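Local coordinates for protein phosphodiesterase (Trypanosoma brucei brucei, PDB 5H2Q) that is an all-helical metalloprotein of the cyclic nucleotide phosphodiesterase family, with zinc and magnesium ions beside its ligand pocket, at residues P43-A48 with Q77-Y82; L121-L126 with D178-L183. One frame throughout, in Å; residues are numbered along the deposited sequence.

Both contacts join parts of an all-helical fold but differ in depth and chemistry. Contact 1 is partly buried and polar: the arginine near the end of helix 68-80 bonds to the first turn of helix 43-58, with a water bridging the charged groups. Contact 2 is buried and apolar, three hydrocarbon side chains closing the loop 178-183 onto helix 115-127. Helix 68-80 serves both, since its F74 also touches I123 and V179 of contact 2. The centres lie about 16 Å apart, and the two are joined directly where Y82 OH probably hydrogen-bonds to L126 O at 2.7 Å, close to H128 and D129 of the zinc site.

Contact 1 of 2, residues P43-A48 with Q77-Y82; sequences PLDVAA and QCRKKY
The start of helix 43-58 faces the C-terminal end of helix 68-80, with those of A48 and R79 the nearest CA atoms of the two segments at 7.5 Å, and the side chain of R79 bridges the gap. With CG anti to the backbone N (chi1 -171°) and a bend at chi3, that chain brings its guanidinium against L44, D45 and A48. R79 NH1 donates to L44 O at 3.1 Å, lying in the guanidinium plane but meeting the oxygen from above its carbonyl plane, on the face opposite to A48 N, which bonds to the same oxygen within the helix. R79 NH1 also reaches D45 OD1 at 2.9 Å in a salt bridge that uses the anti lone pair of the carboxylate oxygen. One helix of the phosphodiesterase bundle is thus tied to a main-chain carbonyl and an acid in the first turn of another. The carboxylate and guanidinium planes are 33° apart. A water accepts from R79 NH2 and donates to D45 OD1, closing a ring beside the direct bond. A48 CB packs obliquely on R79 NH1 at 4.0 Å. On helix 10-17, E12 forms a second salt bridge with R79 NH2, while V16 touches D45, A48 and R79.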
loop_
_atom_site.group_PDB
_atom_site.type_symbol
_atom_site.label_atom_id
_atom_site.label_comp_id
_atom_site.label_asym_id
_atom_site.label_seq_id
_atom_site.Cartn_x
_atom_site.Cartn_y
_atom_site.Cartn_z
ATOM N N PRO A 43 6.849 -13.134 13.177
ATOM C CA PRO A 43 6.660 -11.852 12.471
ATOM C C PRO A 43 5.318 -11.668 11.769
ATOM O O PRO A 43 4.840 -10.538 11.759
ATOM C CB PRO A 43 7.831 -11.794 11.507
ATOM C CG PRO A 43 8.210 -13.247 11.299
ATOM C CD PRO A 43 8.056 -13.823 12.670
ATOM N N LEU A 44 4.699 -12.740 11.245
ATOM C CA LEU A 44 3.389 -12.569 10.588
ATOM C C LEU A 44 2.285 -12.263 11.621
ATOM O O LEU A 44 1.351 -11.533 11.321
ATOM C CB LEU A 44 3.019 -13.792 9.730
ATOM C CG LEU A 44 3.818 -14.014 8.451
ATOM C CD1 LEU A 44 3.488 -15.402 7.853
ATOM C CD2 LEU A 44 3.554 -12.892 7.406
ATOM N N ASP A 45 2.404 -12.802 12.851
ATOM C CA ASP A 45 1.451 -12.509 13.925
ATOM C C ASP A 45 1.631 -11.044 14.399
ATOM O O ASP A 45 0.639 -10.349 14.567
ATOM C CB ASP A 45 1.648 -13.477 15.101
ATOM C CG ASP A 45 1.171 -14.889 14.825
ATOM O OD1 ASP A 45 0.337 -15.070 13.908
ATOM O OD2 ASP A 45 1.567 -15.802 15.578
ATOM N N VAL A 46 2.892 -10.584 14.584
ATOM C CA VAL A 46 3.219 -9.201 14.986
ATOM C C VAL A 46 2.720 -8.218 13.899
ATOM O O VAL A 46 2.124 -7.209 14.260
ATOM C CB VAL A 46 4.727 -9.056 15.291
ATOM C CG1 VAL A 46 5.197 -7.596 15.268
ATOM C CG2 VAL A 46 5.067 -9.725 16.632
ATOM N N ALA A 47 2.948 -8.534 12.579
ATOM C CA ALA A 47 2.474 -7.728 11.441
ATOM C C ALA A 47 0.951 -7.571 11.519
ATOM O O ALA A 47 0.471 -6.441 11.467
ATOM C CB ALA A 47 2.893 -8.346 10.114
ATOM N N ALA A 48 0.207 -8.687 11.722
ATOM C CA ALA A 48 -1.255 -8.641 11.860
ATOM C C ALA A 48 -1.657 -7.842 13.116
ATOM O O ALA A 48 -2.580 -7.030 13.049
ATOM C CB ALA A 48 -1.835 -10.055 11.903
ATOM N N GLN A 77 -7.937 -12.972 7.166
ATOM C CA GLN A 77 -8.336 -13.402 5.805
ATOM C C GLN A 77 -7.421 -12.722 4.770
ATOM O O GLN A 77 -6.955 -13.382 3.848
ATOM C CB GLN A 77 -9.809 -13.122 5.513
ATOM C CG GLN A 77 -10.791 -13.980 6.307
ATOM C CD GLN A 77 -10.837 -15.461 5.937
ATOM O OE1 GLN A 77 -9.962 -16.022 5.265
ATOM N NE2 GLN A 77 -11.816 -16.154 6.500
ATOM N N CYS A 78 -7.088 -11.427 4.969
ATOM C CA CYS A 78 -6.142 -10.729 4.093
ATOM C C CYS A 78 -4.806 -11.455 4.166
ATOM O O CYS A 78 -4.245 -11.769 3.149
ATOM C CB CYS A 78 -5.965 -9.266 4.502
ATOM S SG CYS A 78 -7.373 -8.217 4.083
ATOM N N ARG A 79 -4.288 -11.677 5.381
ATOM C CA ARG A 79 -2.965 -12.282 5.562
ATOM C C ARG A 79 -2.821 -13.598 4.815
ATOM O O ARG A 79 -1.813 -13.807 4.151
ATOM C CB ARG A 79 -2.702 -12.502 7.051
ATOM C CG ARG A 79 -1.259 -12.912 7.314
ATOM C CD ARG A 79 -0.953 -13.016 8.788
ATOM N NE ARG A 79 -1.697 -14.112 9.402
ATOM C CZ ARG A 79 -1.532 -14.521 10.659
ATOM N NH1 ARG A 79 -0.686 -13.888 11.464
ATOM N NH2 ARG A 79 -2.230 -15.551 11.126
ATOM N N LYS A 80 -3.885 -14.416 4.828
ATOM C CA LYS A 80 -3.912 -15.727 4.136
ATOM C C LYS A 80 -3.681 -15.624 2.638
ATOM O O LYS A 80 -3.195 -16.576 2.025
ATOM C CB LYS A 80 -5.247 -16.451 4.399
ATOM C CG LYS A 80 -5.340 -17.008 5.803
ATOM C CD LYS A 80 -6.670 -17.696 6.043
ATOM C CE LYS A 80 -6.746 -18.315 7.416
ATOM N NZ LYS A 80 -5.719 -19.373 7.613
ATOM N N LYS A 81 -4.038 -14.480 2.042
ATOM C CA LYS A 81 -3.934 -14.241 0.602
ATOM C C LYS A 81 -2.637 -13.558 0.182
ATOM O O LYS A 81 -2.471 -13.264 -1.011
ATOM C CB LYS A 81 -5.173 -13.467 0.094
ATOM C CG LYS A 81 -6.455 -14.253 0.313
ATOM C CD LYS A 81 -7.313 -14.330 -0.922
ATOM C CE LYS A 81 -8.004 -15.672 -1.021
ATOM N NZ LYS A 81 -7.402 -16.522 -2.080
ATOM N N TYR A 82 -1.708 -13.308 1.145
ATOM C CA TYR A 82 -0.395 -12.759 0.814
ATOM C C TYR A 82 0.612 -13.877 0.719
ATOM O O TYR A 82 0.570 -14.849 1.489
ATOM C CB TYR A 82 0.028 -11.611 1.741
ATOM C CG TYR A 82 -0.753 -10.351 1.388
ATOM C CD1 TYR A 82 -0.354 -9.534 0.335
ATOM C CD2 TYR A 82 -1.896 -9.996 2.094
ATOM C CE1 TYR A 82 -1.097 -8.410 -0.030
ATOM C CE2 TYR A 82 -2.655 -8.884 1.734
ATOM C CZ TYR A 82 -2.240 -8.080 0.678
ATOM O OH TYR A 82 -2.981 -6.979 0.291
HETATM O O HOH W 1 -2.080 -16.489 13.964
#

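Contact 2 of 2, residues L121-L126 with D178-L183; sequences LLITAL and DVFGGL
I123 and V179 point at each other tip to tip, while the F180 side chain slides past I123 in the opposite direction. The branch methyl CG2 of I123 takes part in both contacts, lying 3.8 Å from V179 CG2 and 3.7 Å from F180 CZ. Its approach to the ring is oblique, whereas V179 CG2 sits over one face of the same ring, 4.0 Å above the plane and offset toward the rim. The V179 methyl therefore lies against both the phenyl face and the isoleucine, whose CD1 comes within 3.9 Å of V179 CG2. With CG1 beside the backbone N and CG2 anti to it (chi1 -71°), both branches of I123 lie along the V179 methyl. V179 and F180 occupy the middle of a type I turn from D178 to G181, in the loop between helices 159-172 and 185-200. G181 N closes the turn on D178 O, and an Asx turn, F180 N to D178 OD1 at 2.9 Å from above the carboxylate plane, reinforces it. D178 OD2 is held by a salt bridge to R188. F192 of helix 185-200 meets F180 edge-to-face, and F74 of helix 68-80 packs on both I123 and V179.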
loop_
_atom_site.group_PDB
_atom_site.type_symbol
_atom_site.label_atom_id
_atom_site.label_comp_id
_atom_site.label_asym_id
_atom_site.label_seq_id
_atom_site.Cartn_x
_atom_site.Cartn_y
_atom_site.Cartn_z
ATOM N N LEU A 121 -9.712 4.098 3.696
ATOM C CA LEU A 121 -8.320 4.102 3.201
ATOM C C LEU A 121 -7.419 3.104 3.942
ATOM O O LEU A 121 -6.640 2.370 3.324
ATOM C CB LEU A 121 -7.722 5.492 3.425
ATOM C CG LEU A 121 -7.484 6.432 2.280
ATOM C CD1 LEU A 121 -6.463 7.470 2.726
ATOM C CD2 LEU A 121 -6.927 5.723 1.034
ATOM N N LEU A 122 -7.539 3.058 5.281
ATOM C CA LEU A 122 -6.707 2.155 6.087
ATOM C C LEU A 122 -7.038 0.701 5.794
ATOM O O LEU A 122 -6.135 -0.129 5.651
ATOM C CB LEU A 122 -6.861 2.494 7.565
ATOM C CG LEU A 122 -6.360 3.905 7.934
ATOM C CD1 LEU A 122 -6.733 4.247 9.351
ATOM C CD2 LEU A 122 -4.837 4.032 7.734
ATOM N N ILE A 123 -8.337 0.412 5.603
ATOM C CA ILE A 123 -8.787 -0.925 5.207
ATOM C C ILE A 123 -8.235 -1.251 3.824
ATOM O O ILE A 123 -7.691 -2.328 3.614
ATOM C CB ILE A 123 -10.335 -1.008 5.229
ATOM C CG1 ILE A 123 -10.896 -0.992 6.701
ATOM C CG2 ILE A 123 -10.819 -2.217 4.409
ATOM C CD1 ILE A 123 -10.302 -2.092 7.666
ATOM N N THR A 124 -8.358 -0.301 2.864
ATOM C CA THR A 124 -7.890 -0.477 1.481
ATOM C C THR A 124 -6.398 -0.790 1.396
ATOM O O THR A 124 -5.989 -1.640 0.599
ATOM C CB THR A 124 -8.285 0.739 0.634
ATOM O OG1 THR A 124 -9.713 0.862 0.660
ATOM C CG2 THR A 124 -7.851 0.580 -0.821
ATOM N N ALA A 125 -5.595 -0.167 2.269
ATOM C CA ALA A 125 -4.160 -0.425 2.303
ATOM C C ALA A 125 -3.917 -1.925 2.502
ATOM O O ALA A 125 -3.015 -2.463 1.888
ATOM C CB ALA A 125 -3.503 0.361 3.423
ATOM N N LEU A 126 -4.758 -2.605 3.310
ATOM C CA LEU A 126 -4.561 -4.035 3.582
ATOM C C LEU A 126 -4.957 -4.962 2.439
ATOM O O LEU A 126 -4.478 -6.096 2.397
ATOM C CB LEU A 126 -5.266 -4.447 4.881
ATOM C CG LEU A 126 -4.798 -3.723 6.149
ATOM C CD1 LEU A 126 -5.684 -4.115 7.356
ATOM C CD2 LEU A 126 -3.315 -4.044 6.458
ATOM N N ASP A 178 -16.649 -8.876 7.084
ATOM C CA ASP A 178 -17.082 -7.686 6.386
ATOM C C ASP A 178 -16.935 -6.476 7.277
ATOM O O ASP A 178 -17.854 -6.117 8.030
ATOM C CB ASP A 178 -18.497 -7.822 5.804
ATOM C CG ASP A 178 -18.937 -6.630 4.964
ATOM O OD1 ASP A 178 -18.106 -5.692 4.763
ATOM O OD2 ASP A 178 -20.081 -6.656 4.456
ATOM N N VAL A 179 -15.768 -5.817 7.163
ATOM C CA VAL A 179 -15.493 -4.607 7.933
ATOM C C VAL A 179 -16.406 -3.472 7.563
ATOM O O VAL A 179 -16.405 -2.480 8.272
ATOM C CB VAL A 179 -14.003 -4.156 7.903
ATOM C CG1 VAL A 179 -13.115 -5.186 8.616
ATOM C CG2 VAL A 179 -13.527 -3.862 6.471
ATOM N N PHE A 180 -17.159 -3.591 6.441
ATOM C CA PHE A 180 -18.111 -2.561 6.013
ATOM C C PHE A 180 -19.555 -3.006 6.343
ATOM O O PHE A 180 -20.523 -2.345 5.949
ATOM C CB PHE A 180 -17.964 -2.264 4.526
ATOM C CG PHE A 180 -16.603 -1.716 4.121
ATOM C CD1 PHE A 180 -15.889 -0.885 4.976
ATOM C CD2 PHE A 180 -16.024 -2.072 2.912
ATOM C CE1 PHE A 180 -14.646 -0.362 4.603
ATOM C CE2 PHE A 180 -14.770 -1.549 2.535
ATOM C CZ PHE A 180 -14.088 -0.710 3.392
ATOM N N GLY A 181 -19.663 -4.122 7.065
ATOM C CA GLY A 181 -20.925 -4.737 7.455
ATOM C C GLY A 181 -21.796 -3.897 8.373
ATOM O O GLY A 181 -23.002 -4.116 8.409
ATOM N N GLY A 182 -21.193 -2.935 9.084
ATOM C CA GLY A 182 -21.876 -2.025 10.013
ATOM C C GLY A 182 -22.392 -0.751 9.364
ATOM O O GLY A 182 -23.078 0.048 10.012
ATOM N N LEU A 183 -22.102 -0.578 8.065
ATOM C CA LEU A 183 -22.547 0.555 7.240
ATOM C C LEU A 183 -23.809 0.231 6.451
ATOM O O LEU A 183 -24.091 -0.924 6.169
ATOM C CB LEU A 183 -21.453 0.996 6.247
ATOM C CG LEU A 183 -20.074 1.272 6.842
ATOM C CD1 LEU A 183 -19.047 1.555 5.717
ATOM C CD2 LEU A 183 -20.128 2.454 7.784
#